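Local coordinates for rRNA N-glycosidase (Bougainvillea spectabilis, PDB 3CTK), which belongs to the plant ribosome-inactivating proteins, single-chain here, with a mixed beta sheet packed against a largely helical region, at residues T37-I41 with V66-Y70; T107-D111 with I152-F156; V123-D127 with L192-N196. All coordinates share one frame; numbering follows the deposited sequence.

Interaction 1 (T37-I41 with V66-Y70); sequences TLQTI and VTDVY
Q39 and T67 bring the two backbones to within 5.2 Å between their CA atoms, where the irregular loop 37-41 runs up against the turn 66-70, the connection between antiparallel strands 59-65 and 70-78 of the large mixed sheet in this ribosome-inactivating protein fold. The one direct hydrogen bond across the contact is made by T37, whose OG1 donates to the backbone O of T67 at 2.9 Å. With chi1 at 65°, the hydroxyl sits between the T37 backbone N and carbonyl carbon, while CG2 swings round beside N and reaches toward the CG2 methyl of V69. The donor lies above the carbonyl plane of T67, 39° out of it, and so misses the lone-pair directions. OG1 also takes a weak hydrogen bond from the backbone N of F246, which brings the C-terminal region to the same point; T37 also has a backbone hydrogen bond with L244.

A water spans the loops a little further along, accepting from L38 N and donating to V66 O. Next to it the backbones come close enough for a CA-H...O contact, T67 CA lying 3.1 Å from L38 O. The T67 methyl CG2 lies against two carbonyls, 3.3 Å from L38 O and 3.5 Å from Q39 O, and its hydroxyl turns to D65 instead.

The apolar end of the contact belongs to I41, which crosses V66 at about a right angle; L25 of helix 14-25 also touches V66. At the far end, D68 opens an Asx turn, its OD1 accepting from Y70 N. The packing finishes methyl against methyl: I41 CG2 lies 4.1 Å from V66 CG2 and the same distance from T67 CG2.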
loop_
_atom_site.group_PDB
_atom_site.type_symbol
_atom_site.label_atom_id
_atom_site.label_comp_id
_atom_site.label_asym_id
_atom_site.label_seq_id
_atom_site.Cartn_x
_atom_site.Cartn_y
_atom_site.Cartn_z
ATOM N N THR A 37 11.880 2.848 -6.688
ATOM C CA THR A 37 10.988 3.944 -7.070
ATOM C C THR A 37 11.808 5.206 -7.350
ATOM O O THR A 37 12.994 5.269 -7.028
ATOM C CB THR A 37 9.960 4.293 -5.954
ATOM O OG1 THR A 37 10.650 4.789 -4.801
ATOM C CG2 THR A 37 9.140 3.069 -5.563
ATOM N N LEU A 38 11.171 6.201 -7.964
ATOM C CA LEU A 38 11.821 7.481 -8.256
ATOM C C LEU A 38 11.436 8.476 -7.160
ATOM O O LEU A 38 10.281 8.511 -6.737
ATOM C CB LEU A 38 11.347 8.036 -9.602
ATOM C CG LEU A 38 12.037 7.606 -10.891
ATOM C CD1 LEU A 38 11.362 8.289 -12.075
ATOM C CD2 LEU A 38 13.505 7.985 -10.832
ATOM N N GLN A 39 12.391 9.288 -6.709
ATOM C CA GLN A 39 12.112 10.273 -5.666
ATOM C C GLN A 39 11.259 11.422 -6.196
ATOM O O GLN A 39 10.392 11.929 -5.490
ATOM C CB GLN A 39 13.413 10.828 -5.086
ATOM C CG GLN A 39 13.189 11.869 -3.996
ATOM C CD GLN A 39 14.471 12.265 -3.294
ATOM O OE1 GLN A 39 15.548 12.231 -3.881
ATOM N NE2 GLN A 39 14.355 12.662 -2.033
ATOM N N THR A 40 11.522 11.845 -7.428
ATOM C CA THR A 40 10.744 12.918 -8.040
ATOM C C THR A 40 10.369 12.509 -9.455
ATOM O O THR A 40 11.094 11.766 -10.121
ATOM C CB THR A 40 11.516 14.268 -8.098
ATOM O OG1 THR A 40 12.660 14.142 -8.948
ATOM C CG2 THR A 40 11.957 14.691 -6.708
ATOM N N ILE A 41 9.224 12.994 -9.913
ATOM C CA ILE A 41 8.757 12.659 -11.245
ATOM C C ILE A 41 7.772 13.736 -11.680
ATOM O O ILE A 41 7.236 14.459 -10.845
ATOM C CB ILE A 41 8.079 11.265 -11.233
ATOM C CG1 ILE A 41 7.893 10.751 -12.662
ATOM C CG2 ILE A 41 6.746 11.339 -10.484
ATOM C CD1 ILE A 41 7.419 9.311 -12.728
ATOM N N VAL A 66 3.494 7.340 -6.836
ATOM C CA VAL A 66 4.523 6.409 -7.297
ATOM C C VAL A 66 5.904 6.615 -6.699
ATOM O O VAL A 66 6.746 5.715 -6.759
ATOM C CB VAL A 66 4.669 6.416 -8.841
ATOM C CG1 VAL A 66 3.320 6.128 -9.491
ATOM C CG2 VAL A 66 5.250 7.748 -9.314
ATOM N N THR A 67 6.152 7.780 -6.115
ATOM C CA THR A 67 7.472 8.028 -5.539
ATOM C C THR A 67 7.688 7.276 -4.228
ATOM O O THR A 67 8.810 6.862 -3.926
ATOM C CB THR A 67 7.717 9.543 -5.299
ATOM O OG1 THR A 67 6.832 10.026 -4.280
ATOM C CG2 THR A 67 7.484 10.331 -6.586
ATOM N N ASP A 68 6.618 7.069 -3.463
ATOM C CA ASP A 68 6.734 6.389 -2.175
ATOM C C ASP A 68 5.678 5.317 -1.897
ATOM O O ASP A 68 5.633 4.761 -0.798
ATOM C CB ASP A 68 6.704 7.426 -1.046
ATOM C CG ASP A 68 5.518 8.377 -1.156
ATOM O OD1 ASP A 68 4.515 8.006 -1.803
ATOM O OD2 ASP A 68 5.583 9.490 -0.585
ATOM N N VAL A 69 4.846 5.030 -2.895
ATOM C CA VAL A 69 3.772 4.042 -2.792
ATOM C C VAL A 69 2.746 4.392 -1.698
ATOM O O VAL A 69 2.090 3.511 -1.146
ATOM C CB VAL A 69 4.326 2.607 -2.534
ATOM C CG1 VAL A 69 3.314 1.561 -3.018
ATOM C CG2 VAL A 69 5.658 2.422 -3.246
ATOM N N TYR A 70 2.602 5.682 -1.395
ATOM C CA TYR A 70 1.633 6.127 -0.391
ATOM C C TYR A 70 0.248 6.286 -1.013
ATOM O O TYR A 70 0.114 6.873 -2.084
ATOM C CB TYR A 70 2.001 7.502 0.182
ATOM C CG TYR A 70 3.155 7.568 1.153
ATOM C CD1 TYR A 70 3.417 8.751 1.852
ATOM C CD2 TYR A 70 3.995 6.477 1.367
ATOM C CE1 TYR A 70 4.482 8.847 2.735
ATOM C CE2 TYR A 70 5.071 6.564 2.255
ATOM C CZ TYR A 70 5.305 7.753 2.933
ATOM O OH TYR A 70 6.363 7.860 3.804
HETATM O O HOH W 1 8.515 5.343 -8.995
#

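Interaction 2 (T107-D111 with I152-F156); sequences TLTFD and IAKFF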
loop_
_atom_site.group_PDB
_atom_site.type_symbol
_atom_site.label_atom_id
_atom_site.label_comp_id
_atom_site.label_asym_id
_atom_site.label_seq_id
_atom_site.Cartn_x
_atom_site.Cartn_y
_atom_site.Cartn_z
ATOM N N THR A 107 -11.737 16.481 2.356
ATOM C CA THR A 107 -10.418 16.437 2.961
ATOM C C THR A 107 -10.666 15.910 4.364
ATOM O O THR A 107 -11.305 16.579 5.178
ATOM C CB THR A 107 -9.749 17.831 3.036
ATOM O OG1 THR A 107 -10.709 18.814 3.452
ATOM C CG2 THR A 107 -9.169 18.214 1.682
ATOM N N LEU A 108 -10.192 14.695 4.624
ATOM C CA LEU A 108 -10.363 14.055 5.923
ATOM C C LEU A 108 -9.555 14.790 6.994
ATOM O O LEU A 108 -8.625 15.534 6.681
ATOM C CB LEU A 108 -9.932 12.585 5.836
ATOM C CG LEU A 108 -10.749 11.742 4.842
ATOM C CD1 LEU A 108 -10.080 10.391 4.607
ATOM C CD2 LEU A 108 -12.166 11.568 5.379
ATOM N N THR A 109 -9.916 14.581 8.255
ATOM C CA THR A 109 -9.229 15.248 9.352
ATOM C C THR A 109 -7.960 14.528 9.797
ATOM O O THR A 109 -7.190 15.066 10.591
ATOM C CB THR A 109 -10.161 15.423 10.572
ATOM O OG1 THR A 109 -10.623 14.141 11.014
ATOM C CG2 THR A 109 -11.358 16.297 10.207
ATOM N N PHE A 110 -7.746 13.319 9.287
ATOM C CA PHE A 110 -6.558 12.544 9.634
ATOM C C PHE A 110 -5.681 12.262 8.413
ATOM O O PHE A 110 -6.167 12.240 7.280
ATOM C CB PHE A 110 -6.961 11.225 10.323
ATOM C CG PHE A 110 -7.958 10.396 9.548
ATOM C CD1 PHE A 110 -7.544 9.540 8.531
ATOM C CD2 PHE A 110 -9.316 10.460 9.853
ATOM C CE1 PHE A 110 -8.471 8.755 7.829
ATOM C CE2 PHE A 110 -10.249 9.680 9.159
ATOM C CZ PHE A 110 -9.825 8.827 8.147
ATOM N N ASP A 111 -4.383 12.065 8.644
ATOM C CA ASP A 111 -3.467 11.774 7.547
ATOM C C ASP A 111 -3.295 10.266 7.379
ATOM O O ASP A 111 -3.917 9.481 8.100
ATOM C CB ASP A 111 -2.112 12.469 7.769
ATOM C CG ASP A 111 -1.331 11.899 8.942
ATOM O OD1 ASP A 111 -0.487 12.636 9.494
ATOM O OD2 ASP A 111 -1.536 10.726 9.302
ATOM N N ILE A 152 -13.957 4.900 7.267
ATOM C CA ILE A 152 -13.022 5.192 6.190
ATOM C C ILE A 152 -11.592 4.858 6.618
ATOM O O ILE A 152 -10.794 4.377 5.812
ATOM C CB ILE A 152 -13.131 6.670 5.756
ATOM C CG1 ILE A 152 -14.497 6.902 5.104
ATOM C CG2 ILE A 152 -12.022 7.017 4.773
ATOM C CD1 ILE A 152 -14.827 8.367 4.830
ATOM N N ALA A 153 -11.267 5.105 7.884
ATOM C CA ALA A 153 -9.927 4.792 8.369
ATOM C C ALA A 153 -9.704 3.281 8.296
ATOM O O ALA A 153 -8.605 2.823 7.977
ATOM C CB ALA A 153 -9.746 5.288 9.810
ATOM N N LYS A 154 -10.744 2.503 8.585
ATOM C CA LYS A 154 -10.629 1.047 8.532
ATOM C C LYS A 154 -10.350 0.605 7.098
ATOM O O LYS A 154 -9.530 -0.278 6.860
ATOM C CB LYS A 154 -11.912 0.388 9.042
ATOM C CG LYS A 154 -12.118 0.540 10.545
ATOM C CD LYS A 154 -13.436 -0.065 11.018
ATOM C CE LYS A 154 -13.467 -1.576 10.839
ATOM N NZ LYS A 154 -13.385 -1.998 9.409
ATOM N N PHE A 155 -11.036 1.222 6.143
ATOM C CA PHE A 155 -10.826 0.897 4.737
ATOM C C PHE A 155 -9.367 1.166 4.357
ATOM O O PHE A 155 -8.711 0.323 3.740
ATOM C CB PHE A 155 -11.749 1.740 3.852
ATOM C CG PHE A 155 -11.342 1.765 2.407
ATOM C CD1 PHE A 155 -11.430 0.617 1.623
ATOM C CD2 PHE A 155 -10.834 2.929 1.837
ATOM C CE1 PHE A 155 -11.013 0.628 0.296
ATOM C CE2 PHE A 155 -10.414 2.949 0.505
ATOM C CZ PHE A 155 -10.503 1.798 -0.266
ATOM N N PHE A 156 -8.856 2.339 4.725
ATOM C CA PHE A 156 -7.473 2.675 4.398
ATOM C C PHE A 156 -6.493 1.672 4.998
ATOM O O PHE A 156 -5.566 1.231 4.327
ATOM C CB PHE A 156 -7.125 4.095 4.869
ATOM C CG PHE A 156 -7.559 5.176 3.914
ATOM C CD1 PHE A 156 -8.464 6.157 4.308
ATOM C CD2 PHE A 156 -7.057 5.213 2.614
ATOM C CE1 PHE A 156 -8.863 7.159 3.425
ATOM C CE2 PHE A 156 -7.449 6.210 1.723
ATOM C CZ PHE A 156 -8.355 7.186 2.129
#
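L108 and I152 stand 9.3 Å apart between CA atoms, and F110 and A153 8.5 Å, so the chain at strand 105-108, with the corner at T109 and F110, meets helix 149-168 mainly through side chains, with no hydrogen bond across. L108 and F110 share the contact. L108 CD1 comes to the ring edge of F156, 3.7 Å from CE1, and also lies 3.9 Å from the CG2 methyl of I152. Its CD2 approaches I152 CD1, so each terminal methyl of L108 meets a different branch of I152. F110 enters from the corner itself. A chi1 of 53° places its ring between its own backbone N and carbonyl carbon and directs CZ at the helix, where it rests 3.9 Å from A153 CB. I152 CG2 and F156 CD1 both lie near the plane of the F110 ring, at its edge.

This is apolar sheet-to-helix packing. L87 of strand 81-88 touches L108, F110 and F156, while Y74 of strand 70-78 meets I152 and the F156 ring; L117 and A120 of helix 114-121 pack on F110, and I142 of helix 132-142 on I152.

Interaction 3 (V123-D127 with L192-N196); sequences VDRKD and LNLEN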
loop_
_atom_site.group_PDB
_atom_site.type_symbol
_atom_site.label_atom_id
_atom_site.label_comp_id
_atom_site.label_asym_id
_atom_site.label_seq_id
_atom_site.Cartn_x
_atom_site.Cartn_y
_atom_site.Cartn_z
ATOM N N VAL A 123 -8.950 0.821 16.145
ATOM C CA VAL A 123 -8.494 -0.564 16.148
ATOM C C VAL A 123 -7.078 -0.598 15.586
ATOM O O VAL A 123 -6.789 0.030 14.568
ATOM C CB VAL A 123 -9.412 -1.474 15.291
ATOM C CG1 VAL A 123 -9.401 -1.018 13.844
ATOM C CG2 VAL A 123 -8.952 -2.930 15.400
ATOM N N ASP A 124 -6.191 -1.324 16.257
ATOM C CA ASP A 124 -4.809 -1.408 15.807
ATOM C C ASP A 124 -4.613 -2.446 14.701
ATOM O O ASP A 124 -5.406 -3.382 14.566
ATOM C CB ASP A 124 -3.896 -1.725 16.990
ATOM C CG ASP A 124 -2.746 -0.746 17.106
ATOM O OD1 ASP A 124 -1.926 -0.673 16.162
ATOM O OD2 ASP A 124 -2.668 -0.042 18.134
ATOM N N ARG A 125 -3.550 -2.277 13.916
ATOM C CA ARG A 125 -3.250 -3.187 12.813
ATOM C C ARG A 125 -3.246 -4.664 13.199
ATOM O O ARG A 125 -3.753 -5.506 12.458
ATOM C CB ARG A 125 -1.892 -2.842 12.191
ATOM C CG ARG A 125 -1.881 -1.618 11.292
ATOM C CD ARG A 125 -0.468 -1.355 10.780
ATOM N NE ARG A 125 0.381 -0.765 11.812
ATOM C CZ ARG A 125 1.707 -0.686 11.745
ATOM N NH1 ARG A 125 2.359 -1.169 10.693
ATOM N NH2 ARG A 125 2.383 -0.105 12.727
ATOM N N LYS A 126 -2.674 -4.981 14.355
ATOM C CA LYS A 126 -2.597 -6.369 14.794
ATOM C C LYS A 126 -3.959 -7.013 15.044
ATOM O O LYS A 126 -4.073 -8.240 15.028
ATOM C CB LYS A 126 -1.741 -6.481 16.057
ATOM C CG LYS A 126 -2.392 -5.910 17.305
ATOM C CD LYS A 126 -1.504 -6.104 18.523
ATOM C CE LYS A 126 -2.189 -5.610 19.785
ATOM N NZ LYS A 126 -2.499 -4.156 19.718
ATOM N N ASP A 127 -4.986 -6.194 15.267
ATOM C CA ASP A 127 -6.332 -6.705 15.534
ATOM C C ASP A 127 -7.316 -6.582 14.375
ATOM O O ASP A 127 -8.453 -7.047 14.476
ATOM C CB ASP A 127 -6.934 -6.000 16.756
ATOM C CG ASP A 127 -6.079 -6.147 17.993
ATOM O OD1 ASP A 127 -5.642 -7.280 18.271
ATOM O OD2 ASP A 127 -5.849 -5.134 18.690
ATOM N N LEU A 192 4.010 -6.668 10.174
ATOM C CA LEU A 192 4.014 -5.356 10.811
ATOM C C LEU A 192 5.407 -4.728 10.871
ATOM O O LEU A 192 5.561 -3.527 10.650
ATOM C CB LEU A 192 3.418 -5.460 12.222
ATOM C CG LEU A 192 1.897 -5.283 12.342
ATOM C CD1 LEU A 192 1.192 -5.894 11.154
ATOM C CD2 LEU A 192 1.412 -5.901 13.644
ATOM N N ASN A 193 6.420 -5.542 11.150
ATOM C CA ASN A 193 7.787 -5.037 11.241
ATOM C C ASN A 193 8.281 -4.506 9.894
ATOM O O ASN A 193 8.896 -3.441 9.825
ATOM C CB ASN A 193 8.728 -6.137 11.740
ATOM C CG ASN A 193 10.131 -5.629 11.988
ATOM O OD1 ASN A 193 10.352 -4.779 12.853
ATOM N ND2 ASN A 193 11.089 -6.145 11.231
ATOM N N LEU A 194 8.016 -5.252 8.825
ATOM C CA LEU A 194 8.433 -4.826 7.491
ATOM C C LEU A 194 7.736 -3.519 7.123
ATOM O O LEU A 194 8.358 -2.607 6.575
ATOM C CB LEU A 194 8.113 -5.919 6.458
ATOM C CG LEU A 194 8.960 -7.199 6.558
ATOM C CD1 LEU A 194 8.436 -8.250 5.603
ATOM C CD2 LEU A 194 10.413 -6.882 6.242
ATOM N N GLU A 195 6.445 -3.426 7.434
ATOM C CA GLU A 195 5.682 -2.214 7.146
ATOM C C GLU A 195 6.315 -1.000 7.829
ATOM O O GLU A 195 6.361 0.091 7.259
ATOM C CB GLU A 195 4.232 -2.365 7.627
ATOM C CG GLU A 195 3.403 -3.375 6.843
ATOM C CD GLU A 195 1.985 -3.510 7.381
ATOM O OE1 GLU A 195 1.649 -2.800 8.356
ATOM O OE2 GLU A 195 1.208 -4.326 6.832
ATOM N N ASN A 196 6.807 -1.196 9.048
ATOM C CA ASN A 196 7.419 -0.108 9.800
ATOM C C ASN A 196 8.843 0.230 9.376
ATOM O O ASN A 196 9.376 1.257 9.801
ATOM C CB ASN A 196 7.448 -0.427 11.302
ATOM C CG ASN A 196 6.069 -0.658 11.891
ATOM O OD1 ASN A 196 5.080 -0.074 11.449
ATOM N ND2 ASN A 196 6.003 -1.503 12.916
#
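N196 OD1 is gripped by two nitrogens of one guanidinium: R125 NH1 and NH2 both donate to it, each at 3.0 Å. The grip is end-on and converges on a single oxygen, so both hydrogen bonds are somewhat bent, about 145° at the hydrogen. The amide is turned well away from the guanidinium, the planes standing 69° apart. NH2 nevertheless arrives in the carbonyl plane of N196, on a lone pair, whereas NH1 comes in tilted from it.

NH1 has a second acceptor. It meets E195 OE1 at 2.9 Å in a salt bridge, nearly along the carboxylate C-O axis, and here the guanidinium and carboxylate are almost coplanar. Both acceptors lie close to the guanidinium plane, so the two together probably hold its rotation. R125 gets there with a bend at chi3 (-76°), and its chain lies alongside that of E195, running the other way, with R125 CD 3.5 Å from E195 OE1. E195 is buried and touches E165 of helix 149-168. Y114 of helix 114-121 adds a cation-pi contact to R125 and also touches E195, and Q161 of helix 149-168 packs on the arginine too.

A smaller apolar contact lies beside this polar group. L192 CD2 rests 4.0 Å from K126 CB, while the rest of the lysine chain leads away from the helix.

E195 and N196 are consecutive residues of helix 189-196, and R125 comes from the loop joining helices 114-121 and 132-142. This salt bridge, supplemented by a two-nitrogen grip on an asparagine, ties loop to helix and, through Y114 and E165, probably backs the active-site cleft, as in relatives of the ribosome-inactivating protein fold.

Helix 149-168 connects all three sites: I152, A153 and F156 form one side of interaction 2, Q161 packs on R125 of interaction 3, and S164 and R168 hydrogen-bond to the V69 and D68 carbonyls of interaction 1. E165 and R168, with Y70 and Y114, occupy positions that in relatives line the active-site cleft, so interaction 1 probably reaches it through Y70 and R168, and interaction 3 through Y114 and E165. Interactions 2 and 3 are the nearest pair, centres 17 Å and nearest atoms about 5 Å apart; their segments alternate along the chain. The centre of interaction 1 is 21 Å from that of interaction 2 and 22 Å from that of interaction 3.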